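Local coordinates for Lin1840 protein (Listeria innocua serovar 6a, PDB 4ZOC) that probably hydrolyses terminal non-reducing beta-D-glucosyl residues, releasing beta-D-glucose, and takes part in beta-1,2-glucan metabolism, at residues 15-20 against 54-59; 391-396 against 427-432; 431-436 against 451-456. The protein carries 2 engineered substitutions. All coordinates share one frame; numbering follows the deposited sequence.

Overall arrangement
The three contacts fall in two domains of this family 3 glycoside hydrolase. Contact 1 comes first along the chain and belongs to the N-terminal TIM barrel, where helix 15-21 meets the loop before strand 59-61. Contacts 2 and 3 lie in the C-terminal alpha/beta domain, on the other side of the chain's centre; the centres of contacts 1 and 2 are about 59 Å apart. Contact 2 pairs strand 393-397 with the approach to strand 432-436, and contact 3 packs that outermost strand against helix 444-456. They share Thr-431 and Val-432, with centres about 9 Å apart, and together build one edge of the mixed sheet, away from the bound glucose.

Contact 1 of 3, residues 15-20 against 54-59; sequences LDEKIA and TENAGS
Ala-20, near the end of helix 15-21, and Asn-56, in the loop ahead of strand 59-61, face each other directly, with Ala-20 CB 3.7 Å from Asn-56 CB. The alanine methyl also lies against the backbone carbonyl of Asn-56, and helix and loop approach closely here, the CA atoms of Ala-20 and Ala-57 being 4.7 Å apart. One helical turn earlier, Glu-17 runs obliquely past the Asn-56 side chain. Its aliphatic part does the touching: Glu-17 CG is 3.7 Å from Asn-56 OD1, while the carboxylate and amide planes are turned 54° from one another. The stronger polar partners of both side chains lie outside the two segments. Glu-17 OE1 forms a salt bridge with Arg-81 and accepts a hydrogen bond from Thr-14 N, whereas Asn-56 ND2 donates to Ala-52 O. With CG opposite the carbonyl carbon and beside the backbone N (chi1 -63°), the Asn-56 amide stays within reach of that preceding turn, and its OD1 rests against Glu-17 CG.

Beneath the side chains, the backbones are joined through a water that donates to both Glu-17 O and Asn-56 O, at 2.7 Å from each. Farther along the loop, Ala-57 offers its CA hydrogen to the carbonyl at the helix end, with Ala-57 CA 3.2 Å from Ala-20 O and an angle of 155° at the hydrogen.

The contact belongs to the TIM barrel, at the side where its first two strands begin. Helix 15-21 leads into strand 23-25 and the loop into the adjacent parallel strand 59-61, with Gly-58 and Ser-59 already bonded through their backbones to Leu-23. On the far side of the helix, Leu-15 and Lys-18 pack on helix 322-338 and Ile-19 on helix 306-316, which Ala-20 also touches.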
# COMPACT_ATOMS: atom_id res chain seq x y z
N LEU A 15 -38.08 27.18 6.39
CA LEU A 15 -36.68 26.77 6.62
C LEU A 15 -36.70 25.35 7.19
O LEU A 15 -35.94 24.51 6.73
CB LEU A 15 -35.93 27.72 7.58
CG LEU A 15 -34.42 27.44 7.86
CD1 LEU A 15 -33.66 27.47 6.55
CD2 LEU A 15 -33.85 28.42 8.85
N ASP A 16 -37.54 25.08 8.19
CA ASP A 16 -37.50 23.78 8.83
C ASP A 16 -37.91 22.68 7.85
O ASP A 16 -37.37 21.54 7.91
CB ASP A 16 -38.37 23.73 10.08
CG ASP A 16 -37.70 24.28 11.31
OD1 ASP A 16 -36.51 24.67 11.30
OD2 ASP A 16 -38.40 24.30 12.36
N GLU A 17 -38.85 22.99 6.95
CA GLU A 17 -39.25 21.99 5.93
C GLU A 17 -38.07 21.70 4.98
O GLU A 17 -37.82 20.56 4.58
CB GLU A 17 -40.44 22.49 5.09
CG GLU A 17 -41.77 22.29 5.79
CD GLU A 17 -42.91 23.04 5.18
OE1 GLU A 17 -42.69 24.01 4.41
OE2 GLU A 17 -44.05 22.65 5.54
N LYS A 18 -37.39 22.75 4.56
CA LYS A 18 -36.24 22.60 3.65
C LYS A 18 -35.15 21.79 4.32
O LYS A 18 -34.60 20.87 3.68
CB LYS A 18 -35.68 23.94 3.18
CG LYS A 18 -36.66 24.65 2.32
CD LYS A 18 -36.14 25.89 1.64
CE LYS A 18 -35.92 27.02 2.62
NZ LYS A 18 -35.58 28.23 1.83
N ILE A 19 -34.87 22.06 5.58
CA ILE A 19 -33.83 21.32 6.32
C ILE A 19 -34.17 19.80 6.37
O ILE A 19 -33.33 18.96 6.03
CB ILE A 19 -33.65 21.90 7.76
CG1 ILE A 19 -33.05 23.36 7.77
CG2 ILE A 19 -32.85 20.92 8.65
CD1 ILE A 19 -33.06 24.00 9.15
N ALA A 20 -35.40 19.44 6.74
CA ALA A 20 -35.76 18.04 6.84
C ALA A 20 -35.80 17.31 5.52
O ALA A 20 -35.60 16.07 5.48
CB ALA A 20 -37.11 17.91 7.57
N THR A 54 -40.05 13.86 11.01
CA THR A 54 -40.41 12.71 10.21
C THR A 54 -41.48 13.00 9.16
O THR A 54 -41.43 12.47 8.05
CB THR A 54 -40.69 11.48 11.08
OG1 THR A 54 -41.88 11.66 11.86
CG2 THR A 54 -39.52 11.19 11.99
N GLU A 55 -42.39 13.92 9.46
CA GLU A 55 -43.42 14.28 8.53
C GLU A 55 -42.88 15.15 7.43
O GLU A 55 -43.57 15.40 6.46
CB GLU A 55 -44.53 15.02 9.24
CG GLU A 55 -45.22 14.09 10.27
CD GLU A 55 -46.28 14.77 11.07
OE1 GLU A 55 -46.89 14.05 11.83
OE2 GLU A 55 -46.48 16.01 10.93
N ASN A 56 -41.63 15.63 7.58
CA ASN A 56 -40.97 16.44 6.54
C ASN A 56 -39.62 15.88 5.98
O ASN A 56 -38.99 16.50 5.14
CB ASN A 56 -40.75 17.87 7.06
CG ASN A 56 -42.07 18.53 7.33
OD1 ASN A 56 -42.83 18.83 6.40
ND2 ASN A 56 -42.39 18.59 8.55
N ALA A 57 -39.26 14.69 6.39
CA ALA A 57 -38.07 14.02 5.85
C ALA A 57 -38.12 13.79 4.39
O ALA A 57 -39.18 13.59 3.80
CB ALA A 57 -37.85 12.71 6.60
N GLY A 58 -36.95 13.84 3.72
CA GLY A 58 -36.93 13.78 2.25
C GLY A 58 -37.03 12.38 1.73
O GLY A 58 -37.59 12.13 0.64
N SER A 59 -36.51 11.43 2.49
CA SER A 59 -36.37 10.10 1.89
C SER A 59 -36.38 8.97 2.93
O SER A 59 -35.99 9.17 4.04
CB SER A 59 -35.02 10.12 1.05
OG SER A 59 -34.73 8.84 0.49
O HOH W 1 -39.45 18.61 3.59

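Contact 2 of 3, residues 391-396 against 427-432; sequences AKIALV and EVFETV
Ile-393 and Val-432 form a parallel beta bridge that starts the pairing of strands 393-397 and 432-436, the two ends of a beta-alpha-beta crossover through helix 421-426 in the alpha/beta C-terminal domain. The direct polar link is a nearly straight hydrogen bond from Ile-393 N to Thr-431 O, 3.0 Å long, whose donor lies 30° out of the carbonyl plane. In turn, Val-432 CA lies 3.3 Å from Ile-393 O in a CA-H...O contact. On the N-terminal side of the bridge a water links the two backbones: it donates to Ala-391 O at 2.6 Å and accepts from Thr-431 N.

Apolar contacts lie on one face of the pair and, less certainly, on the other. Leu-395 CB meets Val-432 CG1 at 3.8 Å, and beyond them Leu-395 reaches helix 421-426. On the other face, Lys-392, in one of its two modelled conformers, runs beside Thr-431 in the same direction.

The aromatic contact is made by Phe-429, whose ring is held between Ile-393 on one face and Val-428 CG1 of its own segment on the opposite face. Ile-393 CG1 lies anti to the carbonyl carbon (chi1 -68°) and the chain stays extended beyond it, which carries the terminal methyl over the ring in a CH-pi contact: Ile-393 CD1 sits 3.5 Å from the Phe-429 ring centroid, 17° off the normal.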
# COMPACT_ATOMS: atom_id res chain seq x y z
N ALA A 391 -21.18 -39.96 -14.57
CA ALA A 391 -20.09 -39.92 -13.61
C ALA A 391 -20.60 -40.05 -12.20
O ALA A 391 -21.55 -39.34 -11.76
CB ALA A 391 -19.29 -38.63 -13.74
N LYS A 392 -19.97 -40.98 -11.46
CA LYS A 392 -20.31 -41.21 -10.04
C LYS A 392 -19.49 -40.22 -9.18
O LYS A 392 -18.27 -40.28 -9.12
CB LYS A 392 -20.02 -42.66 -9.64
CG LYS A 392 -20.80 -43.73 -10.42
CD LYS A 392 -20.40 -45.16 -10.03
CE LYS A 392 -20.60 -45.50 -8.56
NZ LYS A 392 -20.20 -46.89 -8.15
N ILE A 393 -20.20 -39.29 -8.56
CA ILE A 393 -19.63 -38.10 -7.93
C ILE A 393 -19.72 -38.25 -6.42
O ILE A 393 -20.79 -38.44 -5.83
CB ILE A 393 -20.40 -36.82 -8.33
CG1 ILE A 393 -20.16 -36.55 -9.80
CG2 ILE A 393 -19.92 -35.67 -7.43
CD1 ILE A 393 -21.05 -35.44 -10.39
N ALA A 394 -18.59 -38.12 -5.76
CA ALA A 394 -18.59 -37.79 -4.33
C ALA A 394 -18.44 -36.28 -4.19
O ALA A 394 -17.44 -35.66 -4.60
CB ALA A 394 -17.44 -38.49 -3.59
N LEU A 395 -19.48 -35.71 -3.62
CA LEU A 395 -19.61 -34.25 -3.41
C LEU A 395 -19.27 -34.01 -1.94
O LEU A 395 -19.99 -34.41 -1.04
CB LEU A 395 -21.04 -33.77 -3.73
CG LEU A 395 -21.29 -32.31 -3.35
CD1 LEU A 395 -20.43 -31.31 -4.07
CD2 LEU A 395 -22.73 -31.98 -3.59
N VAL A 396 -18.15 -33.38 -1.69
CA VAL A 396 -17.73 -33.22 -0.31
C VAL A 396 -17.31 -31.79 0.01
O VAL A 396 -16.84 -31.07 -0.87
CB VAL A 396 -16.62 -34.22 0.10
CG1 VAL A 396 -16.96 -35.68 -0.31
CG2 VAL A 396 -15.38 -33.89 -0.58
N GLU A 427 -30.00 -32.78 -9.99
CA GLU A 427 -30.81 -32.59 -11.20
C GLU A 427 -30.16 -33.14 -12.45
O GLU A 427 -30.82 -33.33 -13.43
CB GLU A 427 -31.10 -31.10 -11.44
CG GLU A 427 -31.97 -30.48 -10.35
CD GLU A 427 -32.31 -29.01 -10.59
OE1 GLU A 427 -31.63 -28.22 -11.35
OE2 GLU A 427 -33.28 -28.60 -9.95
N VAL A 428 -28.85 -33.33 -12.43
CA VAL A 428 -28.06 -33.58 -13.68
C VAL A 428 -27.41 -34.94 -13.63
O VAL A 428 -27.49 -35.72 -14.59
CB VAL A 428 -27.02 -32.46 -13.87
CG1 VAL A 428 -26.09 -32.76 -15.00
CG2 VAL A 428 -27.73 -31.12 -14.08
N PHE A 429 -26.81 -35.25 -12.49
CA PHE A 429 -26.04 -36.50 -12.23
C PHE A 429 -26.85 -37.54 -11.40
O PHE A 429 -27.28 -37.29 -10.31
CB PHE A 429 -24.71 -36.13 -11.51
CG PHE A 429 -23.83 -35.21 -12.31
CD1 PHE A 429 -22.98 -35.70 -13.28
CD2 PHE A 429 -23.81 -33.87 -12.05
CE1 PHE A 429 -22.17 -34.85 -14.06
CE2 PHE A 429 -23.05 -33.00 -12.83
CZ PHE A 429 -22.21 -33.49 -13.80
N GLU A 430 -26.98 -38.77 -11.92
CA GLU A 430 -27.80 -39.81 -11.26
C GLU A 430 -27.20 -40.31 -9.95
O GLU A 430 -27.92 -40.58 -9.01
CB GLU A 430 -28.13 -40.99 -12.19
CG GLU A 430 -27.06 -41.29 -13.23
CD GLU A 430 -27.30 -42.57 -14.06
OE1 GLU A 430 -26.62 -42.68 -15.11
OE2 GLU A 430 -28.16 -43.41 -13.68
N THR A 431 -25.86 -40.34 -9.90
CA THR A 431 -25.16 -40.87 -8.76
C THR A 431 -24.27 -39.82 -8.06
O THR A 431 -23.23 -39.40 -8.59
CB THR A 431 -24.29 -42.04 -9.19
OG1 THR A 431 -25.12 -42.93 -9.95
CG2 THR A 431 -23.70 -42.74 -7.93
N VAL A 432 -24.76 -39.36 -6.90
CA VAL A 432 -24.04 -38.42 -6.06
C VAL A 432 -24.13 -38.91 -4.63
O VAL A 432 -25.20 -39.26 -4.11
CB VAL A 432 -24.57 -36.97 -6.16
CG1 VAL A 432 -23.68 -36.01 -5.41
CG2 VAL A 432 -24.74 -36.51 -7.59
O HOH W 2 -24.07 -39.67 -12.26

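Contact 3 of 3, residues 431-436 against 451-456; sequences TVEVVS and KAAVQN
Glu-433 and Asn-456 meet where the outermost strand 432-436 packs on helix 444-456, in a beta-alpha unit of the C-terminal domain's alpha/beta fold. Strand and helix run nearly antiparallel, at 163°, with their axes 8.5 Å apart. Glu-433 points toward the helix, its CG anti to the backbone N (chi1 -155°), and extends across the Asn-456 side chain at about a right angle. Asn-456 ND2 donates to Glu-433 OE1 in a short, nearly straight hydrogen bond of 2.7 Å. The acceptor uses its syn lone pair and lies close to the amide plane, although carboxylate and amide are turned 69° apart. The same oxygen rests against the helix one turn earlier, with Glu-433 OE1 3.3 Å from Ala-453 CA.

Val-434 turns to the other face of the sheet, where it touches Glu-422 and Arg-426 of helix 421-426, so that the strand has a helix on each face. With Val-435 the chain faces helix 444-456 again, and this valine also packs on Ala-449 and Val-450. The small Ala-453 sits between the two strand residues, and Val-435 CG2 lies 3.6 Å from Ala-453 CB.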
# COMPACT_ATOMS: atom_id res chain seq x y z
N THR A 431 -25.86 -40.34 -9.90
CA THR A 431 -25.16 -40.87 -8.76
C THR A 431 -24.27 -39.82 -8.06
O THR A 431 -23.23 -39.40 -8.59
CB THR A 431 -24.29 -42.04 -9.19
OG1 THR A 431 -25.12 -42.93 -9.95
CG2 THR A 431 -23.70 -42.74 -7.93
N VAL A 432 -24.76 -39.36 -6.90
CA VAL A 432 -24.04 -38.42 -6.06
C VAL A 432 -24.13 -38.91 -4.63
O VAL A 432 -25.20 -39.26 -4.11
CB VAL A 432 -24.57 -36.97 -6.16
CG1 VAL A 432 -23.68 -36.01 -5.41
CG2 VAL A 432 -24.74 -36.51 -7.59
N GLU A 433 -22.96 -39.04 -3.99
CA GLU A 433 -22.89 -39.29 -2.57
C GLU A 433 -22.25 -38.06 -1.93
O GLU A 433 -21.19 -37.66 -2.33
CB GLU A 433 -21.98 -40.46 -2.36
CG GLU A 433 -22.19 -41.23 -1.12
CD GLU A 433 -21.69 -42.68 -1.30
OE1 GLU A 433 -20.78 -43.04 -0.62
OE2 GLU A 433 -22.23 -43.46 -2.11
N VAL A 434 -22.86 -37.58 -0.86
CA VAL A 434 -22.56 -36.28 -0.32
C VAL A 434 -22.03 -36.42 1.06
O VAL A 434 -22.59 -37.13 1.85
CB VAL A 434 -23.84 -35.44 -0.29
CG1 VAL A 434 -23.54 -34.12 0.43
CG2 VAL A 434 -24.30 -35.20 -1.70
N VAL A 435 -20.97 -35.68 1.39
CA VAL A 435 -20.51 -35.56 2.75
C VAL A 435 -20.22 -34.07 3.01
O VAL A 435 -19.23 -33.53 2.51
CB VAL A 435 -19.19 -36.32 3.01
CG1 VAL A 435 -18.75 -36.27 4.46
CG2 VAL A 435 -19.31 -37.82 2.61
N SER A 436 -21.08 -33.44 3.82
CA SER A 436 -20.94 -32.06 4.21
C SER A 436 -19.94 -31.97 5.33
O SER A 436 -19.86 -32.88 6.17
CB SER A 436 -22.30 -31.52 4.72
OG SER A 436 -22.18 -30.20 5.15
N LYS A 451 -13.68 -40.50 3.22
CA LYS A 451 -12.94 -41.61 2.60
C LYS A 451 -13.93 -42.67 2.07
O LYS A 451 -13.84 -43.19 0.89
CB LYS A 451 -11.95 -42.16 3.60
CG LYS A 451 -11.23 -43.38 3.11
CD LYS A 451 -10.32 -43.88 4.24
CE LYS A 451 -9.47 -45.06 3.80
NZ LYS A 451 -8.13 -44.95 4.44
N ALA A 452 -14.92 -42.94 2.86
CA ALA A 452 -15.95 -43.92 2.42
C ALA A 452 -16.70 -43.47 1.16
O ALA A 452 -16.94 -44.33 0.23
CB ALA A 452 -16.92 -44.17 3.55
N ALA A 453 -17.09 -42.20 1.09
CA ALA A 453 -17.82 -41.69 -0.10
C ALA A 453 -16.98 -41.71 -1.37
O ALA A 453 -17.44 -42.09 -2.46
CB ALA A 453 -18.39 -40.29 0.13
N VAL A 454 -15.72 -41.33 -1.22
CA VAL A 454 -14.75 -41.29 -2.35
C VAL A 454 -14.46 -42.72 -2.84
O VAL A 454 -14.46 -42.96 -4.03
CB VAL A 454 -13.48 -40.52 -1.98
CG1 VAL A 454 -12.44 -40.57 -3.09
CG2 VAL A 454 -13.78 -39.08 -1.62
N GLN A 455 -14.26 -43.64 -1.93
CA GLN A 455 -14.09 -45.09 -2.30
C GLN A 455 -15.18 -45.61 -3.18
O GLN A 455 -14.91 -46.28 -4.17
CB GLN A 455 -13.99 -45.98 -1.05
CG GLN A 455 -12.55 -46.22 -0.63
CD GLN A 455 -12.38 -46.80 0.79
OE1 GLN A 455 -11.27 -46.80 1.35
NE2 GLN A 455 -13.47 -47.27 1.38
N ASN A 456 -16.42 -45.31 -2.80
CA ASN A 456 -17.63 -45.64 -3.53
C ASN A 456 -17.78 -45.03 -4.90
O ASN A 456 -18.21 -45.70 -5.86
CB ASN A 456 -18.88 -45.26 -2.69
CG ASN A 456 -19.03 -46.11 -1.42
OD1 ASN A 456 -18.49 -47.20 -1.31
ND2 ASN A 456 -19.84 -45.61 -0.46